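PDB 3I1A: spectinomycin phosphotransferase from Legionella pneumophila, which probably inactivates the antibiotic spectinomycin by transferring a phosphate group to it from a bound nucleotide, so giving the bacterium resistance. Local coordinates for residues L236-R241 and S278-E283; M244-G247 and V253-K256. All coordinates share one frame; numbering follows the deposited sequence.

Interaction 1: residues L236-R241 and S278-E283; sequences LAPKER and SYYRHE
Tyr280 of helix 274-297 lays its ring against the start of helix 240-243, and Arg241 lies over one face of it. Backbone and side chain of Arg241 share that face: its CA sits over the ring in a CH-pi contact, 3.7 Å from the centroid and 22° off the normal, while Arg241 CB approaches Tyr280 CZ. With CG anti to the backbone N (chi1 162°), bends at chi2 and chi3 bring CD and the guanidinium along the CE1-CD1 side of the same face. Tyr280 CD1 lies over the centre of the Arg241 guanidinium, 3.6 Å from Arg241 CZ, with the two planes tilted 28° apart. The opposite face of the tyrosine ring receives CD2 of Tyr279.

Two apolar groups flank the phenolic oxygen: Pro238 CD comes within 3.6 Å of Tyr280 OH and Ala237 CB within 3.7 Å. This buried hydroxyl is hydrogen-bonded to Glu144.

Water 1 provides a polar bridge. It accepts a weak bond from Arg241 NH2 and donates to Tyr280 O.

An aromatic side chain thus ties the strand-to-helix turn after strand 235-237 to a long helix, within the predominantly helical C-terminal lobe of the kinase-like aminoglycoside phosphotransferase fold.

Interaction 2: residues M244-G247 and V253-K256; sequences MFIG and VWNK
The carbonyl oxygen of Phe245 meets the indole of Trp254 at its edge, in the ring plane, 3.4 Å from CE3. No hydrogen bond joins the two segments, and the contact rests on this edge approach and on apolar and backbone packing. Trp254 has CG anti to its own carbonyl carbon (chi1 -72°), and chi2 (26°) turns the six-membered ring toward Phe245 and Ile246. There CZ3 receives Ile246 CD1 at 4.1 Å, the two side chains crossing at a slant, and Phe245 CB at 4.3 Å. The phenyl group leads away from the indole, and the terminal methyl (CE) of Met244 rests over the centre of the phenyl ring.

Farther along, the main chains close in. Trp254 O comes to 3.0 Å from Gly247 C, whereas the angle to Gly247 N is too poor for a hydrogen bond. Gly247 has a positive phi of 82°, where a side chain would press on the carbonyl oxygen of Ile246, which by itself calls for glycine.

The indole also meets Trp118, from helix 115-129, and Ala215. Its side chain is about 7 Å from that of Asn217 (magnesium) and about 8 Å from that of Asn107 (ADP), beside the nucleotide site, empty here. Both segments belong to the connection from helix 240-243 to helix 257-267: Met244 and Phe245 pack on helix 274-297, while Lys256 is the N-cap residue of helix 257-267.

How the interactions relate
Interaction 2 is nested along the chain inside the loop closed by interaction 1, and both are largely buried, although 253-256 includes partly exposed and exposed residues. Helix 274-297 unites them: Tyr280 touches both the turn into helix 240-243 and, through CB, the sulfur of Met244, while Arg281 NE probably hydrogen-bonds to Met244 O. Their chemistry differs with their place. Interaction 1 joins elements distant in sequence through an arginine-covered aromatic face and a water bridge; interaction 2 folds one connection upon itself through an indole edge and backbone contacts. The latter is nearer Asn217, which binds magnesium in another structure of this protein: about 7 Å from Trp254 against about 11 Å from Arg241 between side chains.

Interaction 1: residues L236-R241 and S278-E283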
ATOM      1  N   LEU A 236      -3.294   7.815  10.466  1.00 11.62           N
ATOM      2  CA  LEU A 236      -3.827   9.163  10.602  1.00 12.84           C
ATOM      3  C   LEU A 236      -2.654  10.046  10.223  1.00 13.17           C
ATOM      4  O   LEU A 236      -1.571   9.932  10.792  1.00 14.67           O
ATOM      5  CB  LEU A 236      -4.276   9.460  12.042  1.00 14.12           C
ATOM      6  CG  LEU A 236      -5.527   8.700  12.454  1.00 15.18           C
ATOM      7  CD1 LEU A 236      -5.816   8.858  13.923  1.00 17.05           C
ATOM      8  CD2 LEU A 236      -6.680   9.231  11.639  1.00 14.97           C
ATOM      9  N   ALA A 237      -2.857  10.917   9.233  1.00 13.51           N
ATOM     10  CA  ALA A 237      -1.776  11.763   8.789  1.00 13.79           C
ATOM     11  C   ALA A 237      -2.408  12.863   7.937  1.00 12.90           C
ATOM     12  O   ALA A 237      -3.615  12.839   7.690  1.00 14.45           O
ATOM     13  CB  ALA A 237      -0.823  10.907   7.930  1.00 14.75           C
ATOM     14  N   PRO A 238      -1.616  13.864   7.536  1.00 11.16           N
ATOM     15  CA  PRO A 238      -2.123  14.950   6.691  1.00 11.38           C
ATOM     16  C   PRO A 238      -2.604  14.289   5.398  1.00 13.35           C
ATOM     17  O   PRO A 238      -2.014  13.300   4.955  1.00 12.84           O
ATOM     18  CB  PRO A 238      -0.878  15.792   6.428  1.00 11.16           C
ATOM     19  CG  PRO A 238      -0.088  15.610   7.697  1.00 12.24           C
ATOM     20  CD  PRO A 238      -0.217  14.107   7.923  1.00 11.23           C
ATOM     21  N   LYS A 239      -3.649  14.845   4.791  1.00 11.66           N
ATOM     22  CA  LYS A 239      -4.217  14.293   3.570  1.00 12.93           C
ATOM     23  C   LYS A 239      -3.185  14.109   2.470  1.00 12.47           C
ATOM     24  O   LYS A 239      -3.364  13.252   1.597  1.00 13.08           O
ATOM     25  CB  LYS A 239      -5.349  15.199   3.053  1.00 14.89           C
ATOM     26  CG  LYS A 239      -4.920  16.624   2.643  1.00 15.57           C
ATOM     27  CD  LYS A 239      -6.138  17.406   2.106  1.00 16.08           C
ATOM     28  CE  LYS A 239      -5.737  18.773   1.517  1.00 15.80           C
ATOM     29  NZ  LYS A 239      -5.095  19.702   2.494  1.00 15.38           N
ATOM     30  N   GLU A 240      -2.121  14.914   2.504  1.00 12.60           N
ATOM     31  CA  GLU A 240      -1.083  14.833   1.494  1.00 14.09           C
ATOM     32  C   GLU A 240      -0.370  13.471   1.468  1.00 12.89           C
ATOM     33  O   GLU A 240       0.261  13.116   0.470  1.00 13.34           O
ATOM     34  CB  GLU A 240      -0.095  16.003   1.677  1.00 13.14           C
ATOM     35  CG  GLU A 240      -0.688  17.397   1.314  1.00 13.63           C
ATOM     36  CD  GLU A 240      -1.682  17.961   2.328  1.00 14.76           C
ATOM     37  OE1 GLU A 240      -1.756  17.481   3.485  1.00 13.93           O
ATOM     38  OE2 GLU A 240      -2.395  18.917   1.964  1.00 13.65           O
ATOM     39  N   ARG A 241      -0.485  12.713   2.554  1.00 12.55           N
ATOM     40  CA  ARG A 241       0.073  11.353   2.622  1.00 13.28           C
ATOM     41  C   ARG A 241      -0.503  10.535   1.455  1.00 13.51           C
ATOM     42  O   ARG A 241       0.184   9.675   0.865  1.00 13.41           O
ATOM     43  CB  ARG A 241      -0.344  10.710   3.934  1.00 14.94           C
ATOM     44  CG  ARG A 241      -0.218   9.194   3.985  1.00 15.90           C
ATOM     45  CD  ARG A 241       1.224   8.753   4.126  1.00 17.44           C
ATOM     46  NE  ARG A 241       1.884   8.693   2.822  1.00 16.24           N
ATOM     47  CZ  ARG A 241       3.102   8.201   2.656  1.00 18.77           C
ATOM     48  NH1 ARG A 241       3.772   7.733   3.708  1.00 17.64           N
ATOM     49  NH2 ARG A 241       3.654   8.193   1.443  1.00 19.80           N
ATOM     50  N   SER A 278       5.388  17.682  -1.028  1.00 17.18           N
ATOM     51  CA  SER A 278       6.760  17.468  -1.497  1.00 18.44           C
ATOM     52  C   SER A 278       7.532  16.594  -0.498  1.00 18.38           C
ATOM     53  O   SER A 278       8.345  15.754  -0.890  1.00 18.60           O
ATOM     54  CB  SER A 278       7.482  18.800  -1.690  1.00 20.51           C
ATOM     55  OG  SER A 278       8.791  18.577  -2.217  1.00 19.63           O
ATOM     56  N   TYR A 279       7.274  16.789   0.791  1.00 15.82           N
ATOM     57  CA  TYR A 279       7.923  15.979   1.820  1.00 15.38           C
ATOM     58  C   TYR A 279       7.631  14.486   1.594  1.00 16.68           C
ATOM     59  O   TYR A 279       8.536  13.646   1.628  1.00 17.70           O
ATOM     60  CB  TYR A 279       7.410  16.344   3.212  1.00 14.84           C
ATOM     61  CG  TYR A 279       7.811  15.318   4.254  1.00 13.95           C
ATOM     62  CD1 TYR A 279       9.127  15.233   4.699  1.00 14.89           C
ATOM     63  CD2 TYR A 279       6.890  14.374   4.728  1.00 12.49           C
ATOM     64  CE1 TYR A 279       9.518  14.233   5.586  1.00 12.09           C
ATOM     65  CE2 TYR A 279       7.271  13.362   5.613  1.00 14.53           C
ATOM     66  CZ  TYR A 279       8.592  13.305   6.037  1.00 13.36           C
ATOM     67  OH  TYR A 279       8.960  12.329   6.913  1.00 16.03           O
ATOM     68  N   TYR A 280       6.358  14.146   1.396  1.00 14.57           N
ATOM     69  CA  TYR A 280       6.021  12.742   1.202  1.00 13.93           C
ATOM     70  C   TYR A 280       6.620  12.127  -0.050  1.00 15.25           C
ATOM     71  O   TYR A 280       7.075  10.995  -0.008  1.00 15.53           O
ATOM     72  CB  TYR A 280       4.502  12.540   1.198  1.00 13.36           C
ATOM     73  CG  TYR A 280       3.924  12.446   2.591  1.00 14.49           C
ATOM     74  CD1 TYR A 280       4.342  11.443   3.466  1.00 12.58           C
ATOM     75  CD2 TYR A 280       2.955  13.351   3.036  1.00 14.26           C
ATOM     76  CE1 TYR A 280       3.811  11.338   4.743  1.00 15.33           C
ATOM     77  CE2 TYR A 280       2.417  13.251   4.299  1.00 13.74           C
ATOM     78  CZ  TYR A 280       2.842  12.243   5.155  1.00 13.79           C
ATOM     79  OH  TYR A 280       2.286  12.084   6.411  1.00 12.04           O
ATOM     80  N   ARG A 281       6.632  12.862  -1.159  1.00 15.69           N
ATOM     81  CA  ARG A 281       7.196  12.318  -2.398  1.00 15.99           C
ATOM     82  C   ARG A 281       8.686  12.063  -2.247  1.00 17.17           C
ATOM     83  O   ARG A 281       9.189  11.068  -2.768  1.00 17.05           O
ATOM     84  CB  ARG A 281       6.954  13.254  -3.569  1.00 17.36           C
ATOM     85  CG  ARG A 281       5.496  13.332  -3.934  1.00 16.47           C
ATOM     86  CD  ARG A 281       5.292  14.221  -5.142  1.00 17.97           C
ATOM     87  NE  ARG A 281       3.922  14.091  -5.624  1.00 17.86           N
ATOM     88  CZ  ARG A 281       3.364  14.899  -6.514  1.00 18.54           C
ATOM     89  NH1 ARG A 281       4.050  15.911  -7.032  1.00 21.78           N
ATOM     90  NH2 ARG A 281       2.103  14.693  -6.886  1.00 20.98           N
ATOM     91  N   HIS A 282       9.401  12.941  -1.545  1.00 15.91           N
ATOM     92  CA  HIS A 282      10.829  12.700  -1.339  1.00 17.07           C
ATOM     93  C   HIS A 282      11.035  11.589  -0.315  1.00 14.97           C
ATOM     94  O   HIS A 282      11.838  10.683  -0.529  1.00 16.84           O
ATOM     95  CB  HIS A 282      11.552  13.986  -0.860  1.00 16.59           C
ATOM     96  CG  HIS A 282      11.732  15.029  -1.931  1.00 15.51           C
ATOM     97  ND1 HIS A 282      10.697  15.812  -2.397  1.00 16.71           N
ATOM     98  CD2 HIS A 282      12.822  15.383  -2.651  1.00 16.06           C
ATOM     99  CE1 HIS A 282      11.141  16.604  -3.356  1.00 17.30           C
ATOM    100  NE2 HIS A 282      12.428  16.364  -3.532  1.00 16.90           N
ATOM    101  N   GLU A 283      10.302  11.639   0.794  1.00 15.63           N
ATOM    102  CA  GLU A 283      10.450  10.642   1.850  1.00 14.68           C
ATOM    103  C   GLU A 283      10.070   9.224   1.433  1.00 14.81           C
ATOM    104  O   GLU A 283      10.695   8.257   1.864  1.00 13.97           O
ATOM    105  CB  GLU A 283       9.629  11.064   3.078  1.00 14.99           C
ATOM    106  CG  GLU A 283       9.574  10.048   4.212  1.00 16.64           C
ATOM    107  CD  GLU A 283      10.915   9.727   4.867  1.00 17.65           C
ATOM    108  OE1 GLU A 283      11.874  10.525   4.758  1.00 19.04           O
ATOM    109  OE2 GLU A 283      10.997   8.666   5.516  1.00 20.06           O
TER
HETATM  110  O   HOH W   1       6.387   8.782   2.145  1.00 37.28           O

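Interaction 2: residues M244-G247 and V253-K256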
ATOM      1  N   MET A 244      -0.150  12.732  -2.510  1.00 13.17           N
ATOM      2  CA  MET A 244       1.141  12.737  -3.178  1.00 13.32           C
ATOM      3  C   MET A 244       1.204  11.741  -4.332  1.00 13.90           C
ATOM      4  O   MET A 244       2.011  11.898  -5.252  1.00 14.18           O
ATOM      5  CB  MET A 244       2.255  12.424  -2.179  1.00 14.42           C
ATOM      6  CG  MET A 244       2.177  11.038  -1.575  1.00 14.80           C
ATOM      7  SD  MET A 244       3.821  10.216  -1.453  1.00 15.11           S
ATOM      8  CE  MET A 244       3.884   9.446  -3.124  1.00 16.16           C
ATOM      9  N   PHE A 245       0.348  10.735  -4.291  1.00 13.59           N
ATOM     10  CA  PHE A 245       0.343   9.722  -5.341  1.00 15.06           C
ATOM     11  C   PHE A 245      -0.307  10.200  -6.640  1.00 16.38           C
ATOM     12  O   PHE A 245      -0.009   9.674  -7.717  1.00 16.99           O
ATOM     13  CB  PHE A 245      -0.370   8.465  -4.841  1.00 14.07           C
ATOM     14  CG  PHE A 245       0.410   7.718  -3.784  1.00 16.24           C
ATOM     15  CD1 PHE A 245       0.189   7.963  -2.426  1.00 14.17           C
ATOM     16  CD2 PHE A 245       1.402   6.810  -4.147  1.00 14.21           C
ATOM     17  CE1 PHE A 245       0.953   7.313  -1.443  1.00 15.46           C
ATOM     18  CE2 PHE A 245       2.168   6.153  -3.162  1.00 14.47           C
ATOM     19  CZ  PHE A 245       1.942   6.406  -1.822  1.00 14.13           C
ATOM     20  N   ILE A 246      -1.187  11.198  -6.555  1.00 16.50           N
ATOM     21  CA  ILE A 246      -1.865  11.696  -7.760  1.00 16.93           C
ATOM     22  C   ILE A 246      -0.834  12.535  -8.492  1.00 18.19           C
ATOM     23  O   ILE A 246      -0.415  13.586  -8.006  1.00 17.52           O
ATOM     24  CB  ILE A 246      -3.120  12.520  -7.370  1.00 16.09           C
ATOM     25  CG1 ILE A 246      -3.995  11.689  -6.409  1.00 13.79           C
ATOM     26  CG2 ILE A 246      -3.905  12.931  -8.625  1.00 15.15           C
ATOM     27  CD1 ILE A 246      -4.478  10.327  -6.961  1.00 12.96           C
ATOM     28  N   GLY A 247      -0.389  12.043  -9.647  1.00 18.90           N
ATOM     29  CA  GLY A 247       0.657  12.738 -10.380  1.00 18.81           C
ATOM     30  C   GLY A 247       2.034  12.388  -9.794  1.00 19.48           C
ATOM     31  O   GLY A 247       3.062  12.951 -10.191  1.00 19.25           O
ATOM     32  N   VAL A 253       3.467   5.453 -13.966  1.00 25.17           N
ATOM     33  CA  VAL A 253       2.116   5.743 -14.412  1.00 24.03           C
ATOM     34  C   VAL A 253       1.671   6.784 -13.376  1.00 23.82           C
ATOM     35  O   VAL A 253       2.384   6.986 -12.383  1.00 22.02           O
ATOM     36  CB  VAL A 253       1.183   4.482 -14.380  1.00 24.59           C
ATOM     37  CG1 VAL A 253       1.674   3.447 -15.409  1.00 24.35           C
ATOM     38  CG2 VAL A 253       1.155   3.868 -12.985  1.00 22.68           C
ATOM     39  N   TRP A 254       0.522   7.426 -13.604  1.00 21.78           N
ATOM     40  CA  TRP A 254       0.005   8.459 -12.694  1.00 22.40           C
ATOM     41  C   TRP A 254       1.006   9.621 -12.649  1.00 21.84           C
ATOM     42  O   TRP A 254       1.427  10.076 -11.583  1.00 23.70           O
ATOM     43  CB  TRP A 254      -0.203   7.857 -11.291  1.00 19.99           C
ATOM     44  CG  TRP A 254      -1.369   6.913 -11.176  1.00 20.46           C
ATOM     45  CD1 TRP A 254      -1.938   6.151 -12.171  1.00 20.49           C
ATOM     46  CD2 TRP A 254      -2.105   6.620  -9.980  1.00 17.99           C
ATOM     47  NE1 TRP A 254      -2.983   5.408 -11.653  1.00 19.64           N
ATOM     48  CE2 TRP A 254      -3.106   5.681 -10.316  1.00 17.76           C
ATOM     49  CE3 TRP A 254      -2.011   7.063  -8.654  1.00 19.85           C
ATOM     50  CZ2 TRP A 254      -4.018   5.174  -9.367  1.00 18.86           C
ATOM     51  CZ3 TRP A 254      -2.918   6.560  -7.701  1.00 18.31           C
ATOM     52  CH2 TRP A 254      -3.907   5.625  -8.067  1.00 19.53           C
ATOM     53  N   ASN A 255       1.369  10.111 -13.829  1.00 24.47           N
ATOM     54  CA  ASN A 255       2.328  11.199 -13.961  1.00 25.26           C
ATOM     55  C   ASN A 255       1.894  12.185 -15.041  1.00 26.64           C
ATOM     56  O   ASN A 255       2.702  12.961 -15.540  1.00 26.11           O
ATOM     57  CB  ASN A 255       3.708  10.629 -14.314  1.00 25.59           C
ATOM     58  CG  ASN A 255       3.629   9.508 -15.345  1.00 28.92           C
ATOM     59  OD1 ASN A 255       2.755   9.506 -16.208  1.00 28.54           O
ATOM     60  ND2 ASN A 255       4.547   8.552 -15.256  1.00 30.06           N
ATOM     61  N   LYS A 256       0.611  12.176 -15.382  1.00 25.37           N
ATOM     62  CA  LYS A 256       0.116  13.052 -16.424  1.00 26.85           C
ATOM     63  C   LYS A 256      -0.841  14.129 -15.925  1.00 26.33           C
ATOM     64  O   LYS A 256      -1.718  13.876 -15.098  1.00 25.02           O
ATOM     65  CB  LYS A 256      -0.550  12.202 -17.497  1.00 28.35           C
ATOM     66  CG  LYS A 256       0.368  11.115 -18.029  1.00 29.91           C
ATOM     67  CD  LYS A 256      -0.374  10.140 -18.914  1.00 33.38           C
ATOM     68  CE  LYS A 256       0.611   9.183 -19.548  1.00 35.77           C
ATOM     69  NZ  LYS A 256       1.631   9.942 -20.323  1.00 36.08           N
TER